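GGDEF family protein (PDB 5GZS) probably synthesises cyclic di-GMP as a membrane-bound diguanylate cyclase, with a periplasmic portion of solute-binding type that holds arginine and probably serves as its sensor. Local coordinates at residues Leu211-Val215 with Glu258-Leu262; Ser276-Gln282 with Arg298-Ala302; Leu144-Leu148 with Tyr202-Arg207; Val329-Ala334 with Met352-Lys356. One frame throughout, in Å; residues are numbered along the deposited sequence.

Overall arrangement
Interactions 1 and 3 share helix 189-218: residues 202-207 pack on helix 144-149 near the arginine-binding region, and residues 211-215 further along meet the end of helix 248-259, the centres of the two contacts lying about 14 Å apart. Interaction 1 is buried and interaction 3 partly buried; each joins an apolar patch to a polar bond at its margin. Interactions 2, 4 and the second segment of interaction 1 belong to the second region of solute-binding type. Interaction 2 is partly buried and centres on an aromatic ring with an arginine over one face, without a hydrogen bond across it. Interaction 4, about 51 Å from interaction 3 between centres, pairs aliphatic side chains with a lysine weakly bonded to backbone carbonyls, and borders the second subunit.

Interaction 1: Leu211-Val215 with Glu258-Leu262; sequences LRQSV and EMLLL
Leu211 and Leu260 form the apolar centre, with CD2 of Leu260 set against the whole isobutyl end of Leu211; its nearest neighbour there is Leu211 CD2 at 3.6 Å. Leu211 points its CG anti to the backbone N (chi1 177°), which carries its methyls across to the end of helix 248-259. The same Leu211 CD2 also rests on CG of Met259, a selenomethionine, at 3.9 Å, the two side chains running at about a right angle. One turn further along helix 189-218, Val215 widens the patch: its CG2 lies 4.0 Å from Leu260 CD2, while its CG1 reaches Leu262 CD2 at 4.1 Å. Phe430 and Ala433 of helix 421-435 touch Leu260 as well, and Met436 lies against both Leu211 and Met259, so the patch belongs to a core built from three helices. Helix 248-259 ends here in a Schellman motif, with Leu261 at positive phi and its N bonded to Glu258 O at 3.0 Å. That reversal turns the Leu261 side chain back toward helix 189-218, where its CG lies over one face of the Arg212 guanidinium, toward the rim, 3.7 Å from NE of Arg212. Arg212 itself runs extended along the edge of the contact and gives its NE hydrogen to the carbonyl O of Met259 at 3.1 Å, a nearly straight bond (166°). The carbonyl oxygen lies close to the guanidinium plane, whereas the donor stands well above the carbonyl plane, 43° out of it. NH2 of Arg212 adds a weak second bond to the same Met259 O, making that helix-terminal oxygen the acceptor for two guanidinium nitrogens.

Interaction 2: Ser276-Gln282 with Arg298-Ala302; sequences SMFDDLQ and RKNLA
Phe278 carries this contact from root to tip, beginning at CB, which lies 4.0 Å from NH2 of Arg298. A chi1 of -162° turns the ring away from its own backbone nitrogen and sends it out from helix 277-282 toward the 298-302 loop. Along the CD2 side, Arg298 passes over one ring face, its NE 4.2 Å from Phe278 CD2 and displaced toward the rim. The ring and guanidinium planes are only 23° apart, and the two side chains run antiparallel to one another. Further out, Phe278 CE2 meets the aliphatic part of the same arginine, CG of Arg298, at 3.8 Å, and has CD1 of Leu301 at its edge, in the ring plane. The loop that receives the ring joins strands 288-292 and 303-304, two members of the mixed sheet in this region of solute-binding family 3 type; Leu289 and Ile292 of strand 288-292 also touch the phenyl group. At the tip, Phe278 CZ presses on Leu301 CB at 3.6 Å, and CE1 approaches Ala302 CB obliquely at 4.1 Å. Leu281, one turn along the helix, supplies a second apolar touch, its CD2 lying 3.7 Å from Ala302 CB. Gln282 crosses Leu301 at a slant, its OE1 nearest to Leu301 CD2, while its NE2 makes a weak bond back to Phe278 O.

Interaction 3: Leu144-Leu148 with Tyr202-Arg207; sequences LKPML and YQLDIR
Ile206 packs into the face presented by Leu144, Lys145 and Leu148, its two branches dividing the work. CG2 of Ile206 points between the two leucines, 3.5 Å from Leu148 CD2 and slightly farther from Leu144 CG. CD1, at the end of the other branch, lies on CB of Lys145 at 3.5 Å. Beside this patch Leu144 CD2 touches Gln203 CB at 3.6 Å, and Leu148 CD2 covers the aliphatic CG of Arg207. At the partly exposed margin, Lys145 bends at its third torsion (chi3 -99°) and crosses Tyr202 at about a right angle, giving an NZ hydrogen to Tyr202 OH at 2.6 Å. That hydroxyl is also bonded to Asp13, which Lys145 touches too. On the buried flank Arg207 NH1 donates to an in-plane lone pair of Gln203 OE1 at 2.8 Å; Tyr80 OH shares this oxygen, and NE2 of Gln203 is bonded to Gln200 O, so both ends of the amide are engaged. The two short segments are almost exactly parallel (3°), with axes 10.2 Å apart. Helix 144-149 follows closely on pocket residues Ala140 and Asn142, and the Leu144 side chain is about 11 Å from the bound arginine: a parallel helix pair near the ligand site of a family 3 solute-binding fold, without touching the ligand.

Interaction 4: Val329-Ala334 with Met352-Lys356; sequences VSELVA and MLPNK
Ser330, in a short 3-10 segment, lies opposite Leu353, their CA atoms 6.6 Å apart, where the chain leaves helix 344-352 and enters a type II beta turn from Leu353 to Lys356. Leu353 inserts its CD2 methyl against the backbone of the 3-10 segment, 3.6 Å from Val329 O and 3.9 Å from Ser330 CA. Its other methyl, CD1, faces CG2 of Val329 at 4.2 Å. The selenomethionine Met352 comes in from the last helical turn at about a right angle to Val329, its bent chain setting CE 3.8 Å from Val329 CG1. Beyond the turn, chi1 of 171° swings the Lys356 chain away from its own N, and it stretches to a group of backbone oxygens. Its NZ makes weak bonds to Leu332 O at 3.3 Å and to Val333 O at 3.2 Å, with Glu335 O as a further acceptor, so the ammonium group has three backbone partners. Ser330 OG instead bonds to Ile163 O of the second subunit, which also packs near Val333 and Ala334. The contact packs the segment leading into strand 337-340 against the helix-to-strand connection of the beta-alpha-beta unit formed by strand 337-340, helix 344-352 and the parallel strand 359-361.

Interaction 1: Leu211-Val215 with Glu258-Leu262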
loop_
_atom_site.group_PDB
_atom_site.type_symbol
_atom_site.label_atom_id
_atom_site.label_comp_id
_atom_site.label_asym_id
_atom_site.label_seq_id
_atom_site.Cartn_x
_atom_site.Cartn_y
_atom_site.Cartn_z
ATOM N N LEU A 211 -11.152 -25.381 12.958
ATOM C CA LEU A 211 -12.217 -24.413 12.876
ATOM C C LEU A 211 -13.554 -25.057 13.242
ATOM O O LEU A 211 -14.322 -24.519 14.044
ATOM C CB LEU A 211 -12.295 -23.793 11.466
ATOM C CG LEU A 211 -13.464 -22.806 11.309
ATOM C CD1 LEU A 211 -13.464 -21.786 12.437
ATOM C CD2 LEU A 211 -13.442 -22.080 9.980
ATOM N N ARG A 212 -13.846 -26.213 12.666
ATOM C CA ARG A 212 -15.124 -26.837 12.954
ATOM C C ARG A 212 -15.231 -27.272 14.415
ATOM O O ARG A 212 -16.314 -27.229 15.017
ATOM C CB ARG A 212 -15.351 -27.979 11.993
ATOM C CG ARG A 212 -15.609 -27.390 10.612
ATOM C CD ARG A 212 -15.615 -28.411 9.492
ATOM N NE ARG A 212 -15.537 -27.684 8.230
ATOM C CZ ARG A 212 -15.417 -28.249 7.037
ATOM N NH1 ARG A 212 -15.372 -29.569 6.936
ATOM N NH2 ARG A 212 -15.350 -27.491 5.943
ATOM N N GLN A 213 -14.107 -27.613 15.019
ATOM C CA GLN A 213 -14.141 -27.977 16.420
ATOM C C GLN A 213 -14.507 -26.757 17.244
ATOM O O GLN A 213 -15.079 -26.873 18.332
ATOM C CB GLN A 213 -12.806 -28.573 16.879
ATOM C CG GLN A 213 -12.967 -29.515 18.058
ATOM C CD GLN A 213 -14.202 -30.433 17.944
ATOM O OE1 GLN A 213 -14.519 -30.971 16.873
ATOM N NE2 GLN A 213 -14.891 -30.622 19.061
ATOM N N SER A 214 -14.190 -25.584 16.717
ATOM C CA SER A 214 -14.499 -24.359 17.428
ATOM C C SER A 214 -15.990 -24.089 17.399
ATOM O O SER A 214 -16.555 -23.563 18.380
ATOM C CB SER A 214 -13.744 -23.177 16.828
ATOM O OG SER A 214 -12.407 -23.177 17.265
ATOM N N VAL A 215 -16.607 -24.428 16.264
ATOM C CA VAL A 215 -18.051 -24.283 16.109
ATOM C C VAL A 215 -18.751 -25.119 17.172
ATOM O O VAL A 215 -19.582 -24.610 17.926
ATOM C CB VAL A 215 -18.527 -24.714 14.716
ATOM C CG1 VAL A 215 -20.055 -24.742 14.644
ATOM C CG2 VAL A 215 -17.922 -23.821 13.641
ATOM N N GLU A 258 -19.974 -22.502 4.431
ATOM C CA GLU A 258 -19.625 -23.866 4.094
ATOM C C GLU A 258 -18.402 -24.268 4.911
ATOM O O GLU A 258 -18.352 -25.354 5.489
ATOM C CB GLU A 258 -19.380 -23.999 2.589
ATOM C CG GLU A 258 -20.605 -24.538 1.845
ATOM C CD GLU A 258 -20.830 -23.874 0.499
ATOM O OE1 GLU A 258 -21.988 -23.883 0.023
ATOM O OE2 GLU A 258 -19.855 -23.335 -0.066
HETATM N N MSE A 259 -17.442 -23.354 4.972
HETATM C CA MSE A 259 -16.278 -23.486 5.828
HETATM C C MSE A 259 -16.660 -23.914 7.260
HETATM O O MSE A 259 -15.928 -24.654 7.906
HETATM C CB MSE A 259 -15.506 -22.154 5.865
HETATM C CG MSE A 259 -14.014 -22.301 6.130
HETATM SE SE MSE A 259 -13.219 -23.055 4.493
HETATM C CE MSE A 259 -12.401 -21.465 3.756
ATOM N N LEU A 260 -17.804 -23.455 7.758
ATOM C CA LEU A 260 -18.128 -23.671 9.162
ATOM C C LEU A 260 -19.187 -24.745 9.360
ATOM O O LEU A 260 -19.585 -25.034 10.491
ATOM C CB LEU A 260 -18.603 -22.372 9.809
ATOM C CG LEU A 260 -17.696 -21.150 9.740
ATOM C CD1 LEU A 260 -18.574 -19.896 9.742
ATOM C CD2 LEU A 260 -16.744 -21.140 10.924
ATOM N N LEU A 261 -19.632 -25.323 8.253
ATOM C CA LEU A 261 -20.681 -26.335 8.238
ATOM C C LEU A 261 -21.942 -25.843 8.901
ATOM O O LEU A 261 -22.673 -26.626 9.514
ATOM C CB LEU A 261 -20.223 -27.625 8.903
ATOM C CG LEU A 261 -19.197 -28.458 8.140
ATOM C CD1 LEU A 261 -19.209 -29.836 8.747
ATOM C CD2 LEU A 261 -19.517 -28.509 6.655
ATOM N N LEU A 262 -22.201 -24.546 8.760
ATOM C CA LEU A 262 -23.506 -23.996 9.075
ATOM C C LEU A 262 -24.344 -23.891 7.812
ATOM O O LEU A 262 -23.818 -23.714 6.715
ATOM C CB LEU A 262 -23.382 -22.617 9.700
ATOM C CG LEU A 262 -22.340 -22.399 10.780
ATOM C CD1 LEU A 262 -22.171 -20.937 10.904
ATOM C CD2 LEU A 262 -22.795 -23.008 12.109
#

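Interaction 2: Ser276-Gln282 with Arg298-Ala302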
loop_
_atom_site.group_PDB
_atom_site.type_symbol
_atom_site.label_atom_id
_atom_site.label_comp_id
_atom_site.label_asym_id
_atom_site.label_seq_id
_atom_site.Cartn_x
_atom_site.Cartn_y
_atom_site.Cartn_z
ATOM N N SER A 276 -34.989 -0.424 4.436
ATOM C CA SER A 276 -33.635 -0.861 4.780
ATOM C C SER A 276 -33.542 -2.252 5.393
ATOM O O SER A 276 -34.388 -2.700 6.175
ATOM C CB SER A 276 -32.969 0.140 5.698
ATOM O OG SER A 276 -31.574 0.010 5.542
HETATM N N MSE A 277 -32.509 -2.955 4.951
HETATM C CA MSE A 277 -32.263 -4.319 5.393
HETATM C C MSE A 277 -31.592 -4.288 6.738
HETATM O O MSE A 277 -31.654 -5.256 7.510
HETATM C CB MSE A 277 -31.410 -5.074 4.386
HETATM C CG MSE A 277 -32.137 -5.390 3.099
HETATM SE SE MSE A 277 -30.951 -5.878 1.625
HETATM C CE MSE A 277 -32.352 -6.613 0.452
ATOM N N PHE A 278 -31.008 -3.166 6.999
ATOM C CA PHE A 278 -30.386 -2.943 8.277
ATOM C C PHE A 278 -31.463 -2.894 9.348
ATOM O O PHE A 278 -31.269 -3.367 10.464
ATOM C CB PHE A 278 -29.559 -1.661 8.242
ATOM C CG PHE A 278 -28.553 -1.576 9.338
ATOM C CD1 PHE A 278 -27.659 -2.606 9.551
ATOM C CD2 PHE A 278 -28.513 -0.481 10.173
ATOM C CE1 PHE A 278 -26.732 -2.541 10.582
ATOM C CE2 PHE A 278 -27.594 -0.410 11.201
ATOM C CZ PHE A 278 -26.708 -1.444 11.407
ATOM N N ASP A 279 -32.610 -2.340 8.998
ATOM C CA ASP A 279 -33.760 -2.404 9.885
ATOM C C ASP A 279 -34.097 -3.867 10.152
ATOM O O ASP A 279 -34.392 -4.234 11.277
ATOM C CB ASP A 279 -34.965 -1.658 9.287
ATOM C CG ASP A 279 -34.669 -0.181 9.014
ATOM O OD1 ASP A 279 -33.483 0.205 9.041
ATOM O OD2 ASP A 279 -35.623 0.589 8.769
ATOM N N ASP A 280 -34.036 -4.708 9.123
ATOM C CA ASP A 280 -34.293 -6.141 9.293
ATOM C C ASP A 280 -33.266 -6.774 10.239
ATOM O O ASP A 280 -33.573 -7.700 11.023
ATOM C CB ASP A 280 -34.260 -6.847 7.939
ATOM C CG ASP A 280 -35.578 -6.762 7.201
ATOM O OD1 ASP A 280 -35.821 -5.733 6.512
ATOM O OD2 ASP A 280 -36.358 -7.746 7.315
ATOM N N LEU A 281 -32.044 -6.260 10.162
ATOM C CA LEU A 281 -30.964 -6.690 11.041
ATOM C C LEU A 281 -31.184 -6.195 12.476
ATOM O O LEU A 281 -30.977 -6.941 13.449
ATOM C CB LEU A 281 -29.626 -6.192 10.517
ATOM C CG LEU A 281 -28.407 -6.838 11.152
ATOM C CD1 LEU A 281 -28.403 -8.344 10.866
ATOM C CD2 LEU A 281 -27.120 -6.162 10.641
ATOM N N GLN A 282 -31.617 -4.945 12.622
ATOM C CA GLN A 282 -31.898 -4.452 13.963
ATOM C C GLN A 282 -33.167 -5.101 14.503
ATOM O O GLN A 282 -33.252 -5.360 15.680
ATOM C CB GLN A 282 -31.950 -2.929 13.968
ATOM C CG GLN A 282 -30.565 -2.343 13.682
ATOM C CD GLN A 282 -30.559 -0.843 13.459
ATOM O OE1 GLN A 282 -30.258 -0.073 14.370
ATOM N NE2 GLN A 282 -30.868 -0.418 12.237
ATOM N N ARG A 298 -23.046 3.052 12.054
ATOM C CA ARG A 298 -23.535 1.679 12.113
ATOM C C ARG A 298 -22.722 0.788 13.050
ATOM O O ARG A 298 -23.179 -0.290 13.427
ATOM C CB ARG A 298 -23.560 1.083 10.705
ATOM C CG ARG A 298 -24.708 1.606 9.872
ATOM C CD ARG A 298 -24.432 1.530 8.381
ATOM N NE ARG A 298 -25.622 1.103 7.637
ATOM C CZ ARG A 298 -26.615 1.914 7.281
ATOM N NH1 ARG A 298 -26.570 3.206 7.602
ATOM N NH2 ARG A 298 -27.660 1.431 6.610
ATOM N N LYS A 299 -21.549 1.270 13.462
ATOM C CA LYS A 299 -20.545 0.444 14.148
ATOM C C LYS A 299 -21.053 -0.275 15.403
ATOM O O LYS A 299 -20.536 -1.333 15.778
ATOM C CB LYS A 299 -19.326 1.300 14.516
ATOM C CG LYS A 299 -17.991 0.540 14.473
ATOM C CD LYS A 299 -16.905 1.375 13.771
ATOM C CE LYS A 299 -15.505 0.763 13.875
ATOM N NZ LYS A 299 -14.411 1.769 13.632
ATOM N N ASN A 300 -22.077 0.290 16.025
ATOM C CA ASN A 300 -22.576 -0.209 17.293
ATOM C C ASN A 300 -23.923 -0.911 17.194
ATOM O O ASN A 300 -24.430 -1.423 18.196
ATOM C CB ASN A 300 -22.704 0.953 18.277
ATOM C CG ASN A 300 -23.437 2.145 17.674
ATOM O OD1 ASN A 300 -23.314 2.426 16.474
ATOM N ND2 ASN A 300 -24.233 2.828 18.497
ATOM N N LEU A 301 -24.528 -0.918 16.007
ATOM C CA LEU A 301 -25.877 -1.481 15.859
ATOM C C LEU A 301 -25.850 -2.923 15.379
ATOM O O LEU A 301 -26.884 -3.577 15.279
ATOM C CB LEU A 301 -26.696 -0.622 14.907
ATOM C CG LEU A 301 -26.655 0.857 15.307
ATOM C CD1 LEU A 301 -26.589 1.731 14.075
ATOM C CD2 LEU A 301 -27.889 1.209 16.149
ATOM N N ALA A 302 -24.655 -3.420 15.089
ATOM C CA ALA A 302 -24.479 -4.820 14.727
ATOM C C ALA A 302 -23.071 -5.283 15.077
ATOM O O ALA A 302 -22.187 -4.475 15.327
ATOM C CB ALA A 302 -24.764 -5.027 13.253
#

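Interaction 3: Leu144-Leu148 with Tyr202-Arg207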
loop_
_atom_site.group_PDB
_atom_site.type_symbol
_atom_site.label_atom_id
_atom_site.label_comp_id
_atom_site.label_asym_id
_atom_site.label_seq_id
_atom_site.Cartn_x
_atom_site.Cartn_y
_atom_site.Cartn_z
ATOM N N LEU A 144 2.058 -27.751 11.496
ATOM C CA LEU A 144 0.634 -27.448 11.434
ATOM C C LEU A 144 -0.236 -28.384 12.278
ATOM O O LEU A 144 -0.968 -27.933 13.179
ATOM C CB LEU A 144 0.148 -27.474 9.984
ATOM C CG LEU A 144 -1.272 -26.916 9.831
ATOM C CD1 LEU A 144 -1.316 -25.493 10.357
ATOM C CD2 LEU A 144 -1.728 -26.951 8.382
ATOM N N LYS A 145 -0.170 -29.679 11.975
ATOM C CA LYS A 145 -1.007 -30.656 12.662
ATOM C C LYS A 145 -0.707 -30.673 14.188
ATOM O O LYS A 145 -1.624 -30.502 14.984
ATOM C CB LYS A 145 -0.850 -32.037 12.008
ATOM C CG LYS A 145 -1.716 -33.152 12.594
ATOM C CD LYS A 145 -1.499 -34.473 11.848
ATOM C CE LYS A 145 -2.621 -34.668 10.856
ATOM N NZ LYS A 145 -2.329 -35.571 9.699
ATOM N N PRO A 146 0.566 -30.816 14.603
ATOM C CA PRO A 146 0.748 -30.812 16.063
ATOM C C PRO A 146 0.395 -29.477 16.710
ATOM O O PRO A 146 -0.132 -29.466 17.824
ATOM C CB PRO A 146 2.239 -31.123 16.244
ATOM C CG PRO A 146 2.874 -30.762 14.921
ATOM C CD PRO A 146 1.834 -31.053 13.882
HETATM N N MSE A 147 0.655 -28.373 16.021
HETATM C CA MSE A 147 0.378 -27.057 16.596
HETATM C C MSE A 147 -1.125 -26.801 16.760
HETATM O O MSE A 147 -1.558 -26.359 17.811
HETATM C CB MSE A 147 1.015 -25.952 15.747
HETATM C CG MSE A 147 1.447 -24.723 16.504
HETATM SE SE MSE A 147 2.803 -25.093 17.834
HETATM C CE MSE A 147 4.342 -24.167 17.057
ATOM N N LEU A 148 -1.927 -27.085 15.740
ATOM C CA LEU A 148 -3.368 -26.847 15.845
ATOM C C LEU A 148 -4.028 -27.784 16.848
ATOM O O LEU A 148 -5.118 -27.492 17.332
ATOM C CB LEU A 148 -4.047 -26.990 14.483
ATOM C CG LEU A 148 -4.228 -25.699 13.686
ATOM C CD1 LEU A 148 -2.885 -25.078 13.399
ATOM C CD2 LEU A 148 -4.947 -25.985 12.410
ATOM N N TYR A 202 -4.479 -31.346 2.066
ATOM C CA TYR A 202 -4.051 -31.899 3.326
ATOM C C TYR A 202 -4.106 -30.834 4.376
ATOM O O TYR A 202 -4.697 -31.053 5.413
ATOM C CB TYR A 202 -2.658 -32.492 3.218
ATOM C CG TYR A 202 -2.116 -33.056 4.514
ATOM C CD1 TYR A 202 -1.476 -32.238 5.442
ATOM C CD2 TYR A 202 -2.222 -34.411 4.801
ATOM C CE1 TYR A 202 -0.969 -32.751 6.623
ATOM C CE2 TYR A 202 -1.718 -34.935 5.992
ATOM C CZ TYR A 202 -1.089 -34.100 6.886
ATOM O OH TYR A 202 -0.580 -34.617 8.044
ATOM N N GLN A 203 -3.520 -29.660 4.119
ATOM C CA GLN A 203 -3.467 -28.636 5.173
ATOM C C GLN A 203 -4.795 -27.889 5.334
ATOM O O GLN A 203 -5.144 -27.476 6.435
ATOM C CB GLN A 203 -2.298 -27.663 4.938
ATOM C CG GLN A 203 -2.259 -26.859 3.631
ATOM C CD GLN A 203 -3.140 -25.612 3.665
ATOM O OE1 GLN A 203 -2.997 -24.736 4.523
ATOM N NE2 GLN A 203 -4.074 -25.548 2.736
ATOM N N LEU A 204 -5.556 -27.733 4.259
ATOM C CA LEU A 204 -6.834 -27.054 4.403
ATOM C C LEU A 204 -7.753 -27.894 5.299
ATOM O O LEU A 204 -8.528 -27.347 6.097
ATOM C CB LEU A 204 -7.504 -26.791 3.049
ATOM C CG LEU A 204 -8.677 -25.811 3.160
ATOM C CD1 LEU A 204 -8.225 -24.622 4.003
ATOM C CD2 LEU A 204 -9.185 -25.343 1.808
ATOM N N ASP A 205 -7.651 -29.218 5.185
ATOM C CA ASP A 205 -8.444 -30.121 6.021
ATOM C C ASP A 205 -8.130 -30.008 7.518
ATOM O O ASP A 205 -9.049 -29.964 8.348
ATOM C CB ASP A 205 -8.241 -31.551 5.565
ATOM C CG ASP A 205 -9.107 -31.912 4.379
ATOM O OD1 ASP A 205 -9.824 -31.036 3.865
ATOM O OD2 ASP A 205 -9.067 -33.083 3.953
ATOM N N ILE A 206 -6.849 -29.953 7.868
ATOM C CA ILE A 206 -6.433 -29.731 9.255
ATOM C C ILE A 206 -6.973 -28.425 9.787
ATOM O O ILE A 206 -7.458 -28.354 10.932
ATOM C CB ILE A 206 -4.897 -29.696 9.406
ATOM C CG1 ILE A 206 -4.306 -31.081 9.205
ATOM C CG2 ILE A 206 -4.459 -29.101 10.785
ATOM C CD1 ILE A 206 -2.793 -31.066 9.288
ATOM N N ARG A 207 -6.872 -27.381 8.968
ATOM C CA ARG A 207 -7.396 -26.070 9.385
ATOM C C ARG A 207 -8.932 -26.035 9.468
ATOM O O ARG A 207 -9.461 -25.439 10.382
ATOM C CB ARG A 207 -6.867 -24.988 8.469
ATOM C CG ARG A 207 -5.402 -24.745 8.795
ATOM C CD ARG A 207 -4.685 -24.109 7.625
ATOM N NE ARG A 207 -5.031 -22.705 7.493
ATOM C CZ ARG A 207 -5.098 -22.071 6.338
ATOM N NH1 ARG A 207 -4.828 -22.709 5.213
ATOM N NH2 ARG A 207 -5.412 -20.790 6.319
#

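Interaction 4: Val329-Ala334 with Met352-Lys356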
loop_
_atom_site.group_PDB
_atom_site.type_symbol
_atom_site.label_atom_id
_atom_site.label_comp_id
_atom_site.label_asym_id
_atom_site.label_seq_id
_atom_site.Cartn_x
_atom_site.Cartn_y
_atom_site.Cartn_z
ATOM N N VAL A 329 -9.174 15.769 -2.581
ATOM C CA VAL A 329 -10.547 16.186 -2.311
ATOM C C VAL A 329 -10.679 17.362 -1.330
ATOM O O VAL A 329 -11.694 18.065 -1.333
ATOM C CB VAL A 329 -11.401 14.968 -1.815
ATOM C CG1 VAL A 329 -10.891 14.395 -0.495
ATOM C CG2 VAL A 329 -12.875 15.338 -1.719
ATOM N N SER A 330 -9.650 17.614 -0.529
ATOM C CA SER A 330 -9.621 18.807 0.330
ATOM C C SER A 330 -9.687 20.120 -0.451
ATOM O O SER A 330 -10.057 21.168 0.089
ATOM C CB SER A 330 -8.364 18.822 1.191
ATOM O OG SER A 330 -8.582 18.122 2.395
ATOM N N GLU A 331 -9.321 20.064 -1.723
ATOM C CA GLU A 331 -9.354 21.253 -2.556
ATOM C C GLU A 331 -10.732 21.446 -3.214
ATOM O O GLU A 331 -10.859 22.264 -4.130
ATOM C CB GLU A 331 -8.242 21.172 -3.608
ATOM C CG GLU A 331 -6.839 21.164 -2.998
ATOM C CD GLU A 331 -5.783 20.657 -3.955
ATOM O OE1 GLU A 331 -4.589 20.600 -3.580
ATOM O OE2 GLU A 331 -6.146 20.311 -5.094
ATOM N N LEU A 332 -11.755 20.708 -2.747
ATOM C CA LEU A 332 -13.128 20.860 -3.268
ATOM C C LEU A 332 -14.013 21.731 -2.381
ATOM O O LEU A 332 -15.246 21.635 -2.404
ATOM C CB LEU A 332 -13.799 19.501 -3.464
ATOM C CG LEU A 332 -13.832 19.170 -4.955
ATOM C CD1 LEU A 332 -12.486 19.481 -5.577
ATOM C CD2 LEU A 332 -14.168 17.758 -5.201
ATOM N N VAL A 333 -13.347 22.607 -1.638
ATOM C CA VAL A 333 -13.932 23.405 -0.577
ATOM C C VAL A 333 -15.106 24.253 -1.049
ATOM O O VAL A 333 -15.963 24.664 -0.254
ATOM C CB VAL A 333 -12.833 24.300 0.033
ATOM C CG1 VAL A 333 -12.370 25.358 -0.973
ATOM C CG2 VAL A 333 -13.299 24.930 1.300
ATOM N N ALA A 334 -15.142 24.510 -2.353
ATOM C CA ALA A 334 -16.165 25.373 -2.918
ATOM C C ALA A 334 -16.864 24.730 -4.105
ATOM O O ALA A 334 -17.620 25.389 -4.806
ATOM C CB ALA A 334 -15.564 26.714 -3.327
HETATM N N MSE A 352 -13.920 14.254 6.594
HETATM C CA MSE A 352 -12.911 14.810 5.688
HETATM C C MSE A 352 -13.072 16.305 5.339
HETATM O O MSE A 352 -12.084 17.032 5.322
HETATM C CB MSE A 352 -12.900 13.964 4.423
HETATM C CG MSE A 352 -12.217 12.637 4.677
HETATM SE SE MSE A 352 -11.926 11.599 3.098
HETATM C CE MSE A 352 -10.199 12.355 2.599
ATOM N N LEU A 353 -14.299 16.786 5.105
ATOM C CA LEU A 353 -14.495 18.221 4.812
ATOM C C LEU A 353 -15.444 18.882 5.814
ATOM O O LEU A 353 -16.591 19.212 5.479
ATOM C CB LEU A 353 -15.023 18.409 3.390
ATOM C CG LEU A 353 -14.400 17.467 2.354
ATOM C CD1 LEU A 353 -15.231 17.460 1.082
ATOM C CD2 LEU A 353 -12.992 17.859 2.067
ATOM N N PRO A 354 -14.952 19.104 7.041
ATOM C CA PRO A 354 -15.776 19.499 8.188
ATOM C C PRO A 354 -16.582 20.768 7.951
ATOM O O PRO A 354 -16.079 21.695 7.319
ATOM C CB PRO A 354 -14.742 19.722 9.301
ATOM C CG PRO A 354 -13.507 18.997 8.852
ATOM C CD PRO A 354 -13.514 19.082 7.370
ATOM N N ASN A 355 -17.822 20.787 8.437
ATOM C CA ASN A 355 -18.670 21.987 8.427
ATOM C C ASN A 355 -18.978 22.530 7.031
ATOM O O ASN A 355 -19.440 23.660 6.871
ATOM C CB ASN A 355 -18.014 23.083 9.262
ATOM C CG ASN A 355 -19.005 24.067 9.786
ATOM O OD1 ASN A 355 -20.176 23.728 9.983
ATOM N ND2 ASN A 355 -18.566 25.306 9.990
ATOM N N LYS A 356 -18.692 21.716 6.022
ATOM C CA LYS A 356 -18.910 22.068 4.627
ATOM C C LYS A 356 -20.310 21.624 4.204
ATOM O O LYS A 356 -20.803 20.583 4.658
ATOM C CB LYS A 356 -17.842 21.407 3.746
ATOM C CG LYS A 356 -18.065 21.509 2.244
ATOM C CD LYS A 356 -17.202 20.497 1.490
ATOM C CE LYS A 356 -17.362 20.634 -0.011
ATOM N NZ LYS A 356 -17.793 22.016 -0.378
#